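Long-range contact in putative uncharacterized protein (Campylobacter jejuni, PDB 5TPU), which is of unknown function but belongs to the WxcM-like family of the cupin clan, beta-barrel proteins, and is modelled with thymidine-5'-diphosphate: residues A[62-67]-A[112-117]. The protein carries 3 engineered substitutions. Numbering follows the deposited sequence.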
loop_
_atom_site.group_PDB
_atom_site.type_symbol
_atom_site.label_atom_id
_atom_site.label_comp_id
_atom_site.label_asym_id
_atom_site.label_seq_id
_atom_site.Cartn_x
_atom_site.Cartn_y
_atom_site.Cartn_z
ATOM N N GLN A 62 4.724 11.586 3.534
ATOM C CA GLN A 62 3.946 10.349 3.525
ATOM C C GLN A 62 2.470 10.539 3.177
ATOM O O GLN A 62 1.878 11.593 3.419
ATOM C CB GLN A 62 4.017 9.668 4.897
ATOM C CG GLN A 62 5.399 9.219 5.356
ATOM C CD GLN A 62 5.469 9.164 6.876
ATOM O OE1 GLN A 62 5.252 10.171 7.558
ATOM N NE2 GLN A 62 5.694 7.993 7.406
ATOM N N VAL A 63 1.848 9.480 2.673
ATOM C CA VAL A 63 0.390 9.399 2.691
ATOM C C VAL A 63 -0.050 8.181 3.453
ATOM O O VAL A 63 0.375 7.085 3.116
ATOM C CB VAL A 63 -0.178 9.381 1.275
ATOM C CG1 VAL A 63 -1.660 9.020 1.297
ATOM C CG2 VAL A 63 0.080 10.724 0.631
ATOM N N LEU A 64 -0.894 8.387 4.457
ATOM C CA LEU A 64 -1.405 7.325 5.348
ATOM C C LEU A 64 -2.804 6.917 4.945
ATOM O O LEU A 64 -3.668 7.795 4.846
ATOM C CB LEU A 64 -1.460 7.809 6.810
ATOM C CG LEU A 64 -0.155 7.718 7.621
ATOM C CD1 LEU A 64 0.971 8.461 6.923
ATOM C CD2 LEU A 64 -0.368 8.262 9.013
ATOM N N ILE A 65 -3.051 5.620 4.750
ATOM C CA ILE A 65 -4.399 5.114 4.474
ATOM C C ILE A 65 -4.717 3.989 5.459
ATOM O O ILE A 65 -3.956 3.049 5.586
ATOM C CB ILE A 65 -4.446 4.591 3.028
ATOM C CG1 ILE A 65 -4.225 5.726 2.035
ATOM C CG2 ILE A 65 -5.755 3.885 2.705
ATOM C CD1 ILE A 65 -3.647 5.274 0.714
ATOM N N MET A 66 -5.809 4.114 6.194
ATOM C CA MET A 66 -6.295 3.063 7.051
ATOM C C MET A 66 -6.981 2.021 6.163
ATOM O O MET A 66 -8.132 2.189 5.794
ATOM C CB MET A 66 -7.300 3.643 8.075
ATOM C CG MET A 66 -7.012 3.377 9.521
ATOM S SD MET A 66 -5.278 3.302 10.001
ATOM C CE MET A 66 -5.374 1.847 11.022
ATOM N N MET A 67 -6.245 0.978 5.822
ATOM C CA MET A 67 -6.760 -0.144 5.061
ATOM C C MET A 67 -7.816 -0.951 5.792
ATOM O O MET A 67 -8.686 -1.541 5.166
ATOM C CB MET A 67 -5.626 -1.098 4.688
ATOM C CG MET A 67 -4.716 -0.560 3.624
ATOM S SD MET A 67 -5.476 -0.561 1.997
ATOM C CE MET A 67 -6.563 -1.975 2.002
ATOM N N LEU A 112 -2.633 -0.202 8.592
ATOM C CA LEU A 112 -2.294 1.092 8.060
ATOM C C LEU A 112 -1.320 0.928 6.917
ATOM O O LEU A 112 -0.287 0.343 7.103
ATOM C CB LEU A 112 -1.624 1.890 9.148
ATOM C CG LEU A 112 -0.982 3.229 8.757
ATOM C CD1 LEU A 112 -2.000 4.241 8.272
ATOM C CD2 LEU A 112 -0.300 3.708 10.016
ATOM N N LEU A 113 -1.663 1.482 5.764
ATOM C CA LEU A 113 -0.838 1.590 4.598
ATOM C C LEU A 113 -0.198 2.975 4.527
ATOM O O LEU A 113 -0.864 4.007 4.759
ATOM C CB LEU A 113 -1.663 1.338 3.348
ATOM C CG LEU A 113 -0.866 1.461 2.035
ATOM C CD1 LEU A 113 0.147 0.336 1.945
ATOM C CD2 LEU A 113 -1.821 1.401 0.848
ATOM N N VAL A 114 1.101 2.987 4.261
ATOM C CA VAL A 114 1.864 4.239 4.188
ATOM C C VAL A 114 2.682 4.260 2.945
ATOM O O VAL A 114 3.387 3.315 2.685
ATOM C CB VAL A 114 2.769 4.504 5.392
ATOM C CG1 VAL A 114 3.482 5.820 5.173
ATOM C CG2 VAL A 114 1.974 4.549 6.679
ATOM N N LEU A 115 2.503 5.326 2.158
ATOM C CA LEU A 115 3.278 5.617 0.958
ATOM C C LEU A 115 4.293 6.674 1.389
ATOM O O LEU A 115 3.917 7.682 1.984
ATOM C CB LEU A 115 2.350 6.162 -0.130
ATOM C CG LEU A 115 1.556 5.193 -1.056
ATOM C CD1 LEU A 115 1.165 3.843 -0.483
ATOM C CD2 LEU A 115 0.300 5.822 -1.665
ATOM N N ALA A 116 5.582 6.441 1.171
ATOM C CA ALA A 116 6.621 7.372 1.634
ATOM C C ALA A 116 7.465 7.962 0.506
ATOM O O ALA A 116 7.819 7.269 -0.454
ATOM C CB ALA A 116 7.512 6.649 2.600
ATOM N N SER A 117 7.791 9.245 0.612
ATOM C CA SER A 117 8.611 9.909 -0.402
ATOM C C SER A 117 10.081 9.475 -0.434
ATOM O O SER A 117 10.804 9.836 -1.346
ATOM C CB SER A 117 8.599 11.398 -0.128
ATOM O OG SER A 117 9.156 11.692 1.145
#
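The carbonyl O of L113 receives two groups from strand 62-66: a nearly straight hydrogen bond from I65 N (2.7 Å, 173° at the hydrogen), lying in the carbonyl plane, and a CA-H...O contact from L64 CA at 3.4 Å. L113 N returns a bond to I65 O, and V63 and L115 exchange a second such pair. These two hydrogen-bonded pairs alternate with the non-hydrogen-bonded pairs Q62-A116, L64-V114 and M66-L112, a regular ladder in which the N-to-C directions of the two strand segments differ by 166°, close to antiparallel.

On the face of Q62, L64 and M66, the L64 and V114 side chains lie side by side, L64 CG 3.9 Å from V114 CG2. The Q62 chain, extended beyond CG, crosses V114 obliquely, so that CB, CG and NE2 all pass beside the V114 CG1 methyl, Q62 NE2 at 3.8 Å, while Q62 OE1 is hydrogen-bonded to R101. The chain of M66, bent at chi2 and chi3, crosses L112 at about a right angle, M66 SD lying 3.8 Å from L112 CD1. L64 and L112 also touch M103 of strand 99-104, so this face lines the interior between the sheets of the cupin barrel, and the Q62 side chain is about 6 Å from a bound thymidine-5'-diphosphate.

The other face carries V63, I65, L113 and L115; M67 lies alongside L113 (M67 CG to L113 CB 3.6 Å), and L113 packs on L113 of the second subunit. Strand 62-68 is the middle one of five, between 91-95 and 111-116, and 39-44 flanks 111-116.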